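Local structure of OBCA, Oxalate Biosynthetic Component A (Burkholderia glumae, 4NNB) at residues 314-319 with 352-357; 375-380 with 432-437. The protein carries a TIM-barrel domain of an enzyme family and, in this model, binds a magnesium ion and an oxaloacetate ion. One frame throughout, in Å; residues are numbered along the deposited sequence.

Contact 1. Residues 314-319 with 352-357; sequences AAVVFQ and HAIVDN
The amide nitrogen ND2 of N357 donates a hydrogen bond to the carbonyl oxygen of P313, and the same nitrogen lies 3.7 Å from A314 CB. With CG beside the backbone N and anti to the carbonyl carbon (chi1 -65°), the N357 amide is carried back toward the start of the helix, alongside A314. No hydrogen bond joins 314-319 to 352-357 directly; the tie runs through P313, the residue just before A314.

Otherwise the contact is hydrocarbon: the methyl of A314, pointed at the helix, also meets A353 and I354. The methyl of A353 lies 4.0 Å from A314 CB; nearer still is I354, whose CG1 is 3.7 Å from A314 CB. I354 CG1 is swung beside the backbone N (chi1 -78°), and an extended second torsion carries CD1 on along the loop. There CD1 comes within 4.3 Å of V316 CG2, a loose approach that ends the contact. V316 faces two ways: its other methyl, CG1, rests 3.7 Å above the plane of the F318 ring, offset toward the rim. F318 in turn touches the oxaloacetate ion and makes a cation-pi contact with R281, so V316 links the helix contact to the wall of the pocket.

N351, just before the helix, bonds both segments: OD1 accepts from I354 N, as an N-cap does, and ND2 bonds A315 O. Further along the loop, V317 bonds Y384 of strand 383-386 through the backbone, and Q319 bonds D382 just before that strand. On the helix side, I354 packs on V347 of strand 344-349, and V355 packs on V433 and R436 of helix 416-440.

Contact 2. Residues 375-380 with 432-437; sequences FMLVAG and PVVERL
L437 reaches from helix 432-437 between F375 and L377, two residues whose side chains leave the same side of strand 375-378. Its CG stands anti to the carbonyl carbon (chi1 -63°), and the fork at CG sends CD2 to the F375 ring and CD1 between that ring and L377. CD2 makes an off-centre CH-pi contact with the F375 ring, 4.1 Å from the centroid and 30° off the ring normal; its nearest ring atom is CE1, at 3.7 Å. CD1 is shared: it lies 4.0 Å from F375 CD1 and equally close to L377 CD2.

L377 has the same rotamer as L437, with CD1 extended away from the strand, and the two leucines slide past each other in opposite directions. The L377 fork spans a turn of helix. CD2 also meets V433 CG1 at 4.1 Å, whereas CD1 runs to V434 CG2, 3.8 Å away, the two side chains crossing at about a right angle. All five side chains are buried; I446 of strand 444-449 touches both leucines, and F441 meets the F375 ring from further along the chain.

Segment 432-437 runs nearly antiparallel to 375-378 (163°), the two axes 11.1 Å apart at closest approach. Strand 373-378, helix 416-440 and the neighbouring parallel strand 444-449 form a beta-alpha-beta crossover, the repeating unit of a TIM barrel, here with extra strands and a helix inserted before helix 416-440.

In the fold
The centres of contact 1 and contact 2 lie 12 Å apart, and their helical segments, 352-357 and 432-437, pack directly on each other. A salt bridge joins them, D356 OD1 to R436 NH1 at 2.7 Å. In the same helix pair, H352 CE1 approaches V433 CG2 at 3.6 Å, and V355 CG2 approaches V433 CG1 at 3.8 Å, so V433 serves both its neighbouring helix and contact 2. Contact 1 is nearer the ligand: the V316 side chain is about 6 Å from the oxaloacetate ion, against about 12 Å for that of F375. Contact 2 packs a barrel strand against its outer helix, while contact 1 reaches from a helix to the pocket-lining loop.

Contact 1. Residues 314-319 with 352-357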
loop_
_atom_site.group_PDB
_atom_site.type_symbol
_atom_site.label_atom_id
_atom_site.label_comp_id
_atom_site.label_asym_id
_atom_site.label_seq_id
_atom_site.Cartn_x
_atom_site.Cartn_y
_atom_site.Cartn_z
ATOM N N ALA A 314 -17.144 6.001 12.189
ATOM C CA ALA A 314 -17.763 7.116 11.487
ATOM C C ALA A 314 -17.562 6.837 10.017
ATOM O O ALA A 314 -16.736 5.985 9.653
ATOM C CB ALA A 314 -17.100 8.456 11.854
ATOM N N ALA A 315 -18.289 7.567 9.174
ATOM C CA ALA A 315 -18.066 7.522 7.733
ATOM C C ALA A 315 -16.610 7.876 7.439
ATOM O O ALA A 315 -16.035 8.761 8.084
ATOM C CB ALA A 315 -18.995 8.495 7.019
ATOM N N VAL A 316 -16.005 7.180 6.481
ATOM C CA VAL A 316 -14.631 7.495 6.074
ATOM C C VAL A 316 -14.721 8.125 4.686
ATOM O O VAL A 316 -15.131 7.470 3.739
ATOM C CB VAL A 316 -13.743 6.234 6.051
ATOM C CG1 VAL A 316 -12.336 6.574 5.550
ATOM C CG2 VAL A 316 -13.643 5.632 7.449
ATOM N N VAL A 317 -14.387 9.407 4.586
ATOM C CA VAL A 317 -14.590 10.150 3.351
ATOM C C VAL A 317 -13.249 10.716 2.890
ATOM O O VAL A 317 -12.888 11.846 3.247
ATOM C CB VAL A 317 -15.598 11.307 3.545
ATOM C CG1 VAL A 317 -15.954 11.926 2.189
ATOM C CG2 VAL A 317 -16.877 10.816 4.279
ATOM N N PHE A 318 -12.503 9.919 2.125
ATOM C CA PHE A 318 -11.182 10.335 1.644
ATOM C C PHE A 318 -11.311 11.549 0.726
ATOM O O PHE A 318 -12.145 11.553 -0.179
ATOM C CB PHE A 318 -10.525 9.215 0.833
ATOM C CG PHE A 318 -10.246 7.958 1.613
ATOM C CD1 PHE A 318 -11.094 6.865 1.510
ATOM C CD2 PHE A 318 -9.125 7.857 2.422
ATOM C CE1 PHE A 318 -10.836 5.693 2.217
ATOM C CE2 PHE A 318 -8.858 6.682 3.129
ATOM C CZ PHE A 318 -9.720 5.606 3.025
ATOM N N GLN A 319 -10.474 12.562 0.929
ATOM C CA GLN A 319 -10.462 13.693 -0.001
ATOM C C GLN A 319 -10.154 13.222 -1.412
ATOM O O GLN A 319 -10.697 13.755 -2.376
ATOM C CB GLN A 319 -9.486 14.778 0.449
ATOM C CG GLN A 319 -9.929 15.490 1.728
ATOM C CD GLN A 319 -9.281 16.846 1.886
ATOM O OE1 GLN A 319 -8.880 17.469 0.900
ATOM N NE2 GLN A 319 -9.163 17.310 3.127
ATOM N N HIS A 352 -11.142 13.127 12.666
ATOM C CA HIS A 352 -11.510 13.613 13.994
ATOM C C HIS A 352 -12.887 13.114 14.438
ATOM O O HIS A 352 -13.123 12.906 15.630
ATOM C CB HIS A 352 -11.429 15.146 14.075
ATOM C CG HIS A 352 -10.026 15.666 14.067
ATOM N ND1 HIS A 352 -9.194 15.572 15.164
ATOM C CD2 HIS A 352 -9.297 16.255 13.088
ATOM C CE1 HIS A 352 -8.017 16.098 14.866
ATOM N NE2 HIS A 352 -8.051 16.512 13.611
ATOM N N ALA A 353 -13.792 12.928 13.486
ATOM C CA ALA A 353 -15.103 12.372 13.809
ATOM C C ALA A 353 -14.934 11.036 14.531
ATOM O O ALA A 353 -15.617 10.761 15.524
ATOM C CB ALA A 353 -15.931 12.198 12.548
ATOM N N ILE A 354 -13.997 10.215 14.053
ATOM C CA ILE A 354 -13.739 8.931 14.714
ATOM C C ILE A 354 -13.226 9.112 16.141
ATOM O O ILE A 354 -13.666 8.401 17.059
ATOM C CB ILE A 354 -12.836 8.011 13.861
ATOM C CG1 ILE A 354 -13.688 7.370 12.760
ATOM C CG2 ILE A 354 -12.161 6.939 14.718
ATOM C CD1 ILE A 354 -12.904 6.799 11.573
ATOM N N VAL A 355 -12.322 10.066 16.344
ATOM C CA VAL A 355 -11.846 10.362 17.700
ATOM C C VAL A 355 -13.002 10.785 18.625
ATOM O O VAL A 355 -13.147 10.256 19.737
ATOM C CB VAL A 355 -10.756 11.456 17.710
ATOM C CG1 VAL A 355 -10.238 11.664 19.145
ATOM C CG2 VAL A 355 -9.599 11.074 16.776
ATOM N N ASP A 356 -13.819 11.724 18.156
ATOM C CA ASP A 356 -14.986 12.174 18.912
ATOM C C ASP A 356 -15.907 11.017 19.271
ATOM O O ASP A 356 -16.338 10.879 20.412
ATOM C CB ASP A 356 -15.784 13.182 18.097
ATOM C CG ASP A 356 -15.040 14.475 17.874
ATOM O OD1 ASP A 356 -14.062 14.744 18.600
ATOM O OD2 ASP A 356 -15.446 15.225 16.965
ATOM N N ASN A 357 -16.198 10.171 18.292
ATOM C CA ASN A 357 -17.139 9.070 18.511
ATOM C C ASN A 357 -16.598 7.960 19.414
ATOM O O ASN A 357 -17.306 7.461 20.295
ATOM C CB ASN A 357 -17.612 8.509 17.169
ATOM C CG ASN A 357 -18.418 9.531 16.367
ATOM O OD1 ASN A 357 -18.769 10.597 16.881
ATOM N ND2 ASN A 357 -18.732 9.199 15.112
#

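Contact 2. Residues 375-380 with 432-437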
loop_
_atom_site.group_PDB
_atom_site.type_symbol
_atom_site.label_atom_id
_atom_site.label_comp_id
_atom_site.label_asym_id
_atom_site.label_seq_id
_atom_site.Cartn_x
_atom_site.Cartn_y
_atom_site.Cartn_z
ATOM N N PHE A 375 -5.803 1.197 18.747
ATOM C CA PHE A 375 -6.034 2.283 17.786
ATOM C C PHE A 375 -4.922 2.308 16.737
ATOM O O PHE A 375 -3.758 2.022 17.040
ATOM C CB PHE A 375 -6.086 3.647 18.498
ATOM C CG PHE A 375 -7.191 3.761 19.517
ATOM C CD1 PHE A 375 -8.429 4.288 19.159
ATOM C CD2 PHE A 375 -7.002 3.326 20.821
ATOM C CE1 PHE A 375 -9.466 4.379 20.093
ATOM C CE2 PHE A 375 -8.031 3.426 21.769
ATOM C CZ PHE A 375 -9.258 3.956 21.399
ATOM N N MET A 376 -5.284 2.641 15.503
ATOM C CA MET A 376 -4.308 2.874 14.439
ATOM C C MET A 376 -4.535 4.274 13.895
ATOM O O MET A 376 -5.623 4.574 13.394
ATOM C CB MET A 376 -4.437 1.817 13.326
ATOM C CG MET A 376 -3.522 2.051 12.110
ATOM S SD MET A 376 -1.773 1.873 12.555
ATOM C CE MET A 376 -1.749 0.142 12.981
ATOM N N LEU A 377 -3.530 5.145 14.026
ATOM C CA LEU A 377 -3.639 6.507 13.498
ATOM C C LEU A 377 -3.352 6.493 11.991
ATOM O O LEU A 377 -2.228 6.201 11.572
ATOM C CB LEU A 377 -2.678 7.463 14.221
ATOM C CG LEU A 377 -2.823 7.554 15.750
ATOM C CD1 LEU A 377 -1.788 8.546 16.315
ATOM C CD2 LEU A 377 -4.264 7.941 16.162
ATOM N N VAL A 378 -4.369 6.778 11.181
ATOM C CA VAL A 378 -4.184 6.851 9.730
ATOM C C VAL A 378 -3.707 8.265 9.395
ATOM O O VAL A 378 -4.440 9.088 8.843
ATOM C CB VAL A 378 -5.473 6.482 8.964
ATOM C CG1 VAL A 378 -5.171 6.299 7.464
ATOM C CG2 VAL A 378 -6.080 5.201 9.540
ATOM N N ALA A 379 -2.463 8.550 9.763
ATOM C CA ALA A 379 -1.951 9.908 9.655
ATOM C C ALA A 379 -1.499 10.241 8.236
ATOM O O ALA A 379 -0.995 9.375 7.511
ATOM C CB ALA A 379 -0.813 10.135 10.645
ATOM N N GLY A 380 -1.691 11.499 7.846
ATOM C CA GLY A 380 -1.151 12.000 6.590
ATOM C C GLY A 380 -2.034 11.754 5.389
ATOM O O GLY A 380 -1.665 12.087 4.257
ATOM N N PRO A 432 -2.632 16.150 20.416
ATOM C CA PRO A 432 -3.912 16.215 21.134
ATOM C C PRO A 432 -4.806 15.023 20.803
ATOM O O PRO A 432 -5.611 14.633 21.645
ATOM C CB PRO A 432 -4.563 17.492 20.593
ATOM C CG PRO A 432 -3.499 18.236 19.882
ATOM C CD PRO A 432 -2.522 17.222 19.407
ATOM N N VAL A 433 -4.674 14.462 19.599
ATOM C CA VAL A 433 -5.426 13.254 19.236
ATOM C C VAL A 433 -4.986 12.102 20.128
ATOM O O VAL A 433 -5.818 11.424 20.742
ATOM C CB VAL A 433 -5.247 12.894 17.732
ATOM C CG1 VAL A 433 -5.861 11.527 17.402
ATOM C CG2 VAL A 433 -5.862 13.970 16.853
ATOM N N VAL A 434 -3.672 11.901 20.231
ATOM C CA VAL A 434 -3.143 10.851 21.090
ATOM C C VAL A 434 -3.601 11.037 22.547
ATOM O O VAL A 434 -4.019 10.082 23.200
ATOM C CB VAL A 434 -1.600 10.780 21.015
ATOM C CG1 VAL A 434 -1.048 9.837 22.067
ATOM C CG2 VAL A 434 -1.155 10.339 19.606
ATOM N N GLU A 435 -3.527 12.265 23.049
ATOM C CA GLU A 435 -3.891 12.533 24.443
ATOM C C GLU A 435 -5.386 12.340 24.708
ATOM O O GLU A 435 -5.771 11.860 25.781
ATOM C CB GLU A 435 -3.449 13.939 24.864
ATOM C CG GLU A 435 -1.938 14.125 24.895
ATOM C CD GLU A 435 -1.239 13.066 25.742
ATOM O OE1 GLU A 435 -1.707 12.782 26.873
ATOM O OE2 GLU A 435 -0.227 12.508 25.265
ATOM N N ARG A 436 -6.230 12.698 23.743
ATOM C CA ARG A 436 -7.667 12.445 23.896
ATOM C C ARG A 436 -7.916 10.955 24.014
ATOM O O ARG A 436 -8.692 10.513 24.856
ATOM C CB ARG A 436 -8.469 13.015 22.726
ATOM C CG ARG A 436 -8.648 14.531 22.754
ATOM C CD ARG A 436 -9.589 14.971 21.640
ATOM N NE ARG A 436 -10.963 14.537 21.887
ATOM C CZ ARG A 436 -11.905 14.488 20.951
ATOM N NH1 ARG A 436 -11.613 14.829 19.702
ATOM N NH2 ARG A 436 -13.130 14.087 21.258
ATOM N N LEU A 437 -7.234 10.173 23.182
ATOM C CA LEU A 437 -7.403 8.723 23.221
ATOM C C LEU A 437 -6.892 8.143 24.544
ATOM O O LEU A 437 -7.553 7.284 25.147
ATOM C CB LEU A 437 -6.736 8.057 21.996
ATOM C CG LEU A 437 -7.302 8.408 20.605
ATOM C CD1 LEU A 437 -6.455 7.796 19.475
ATOM C CD2 LEU A 437 -8.754 7.962 20.476
#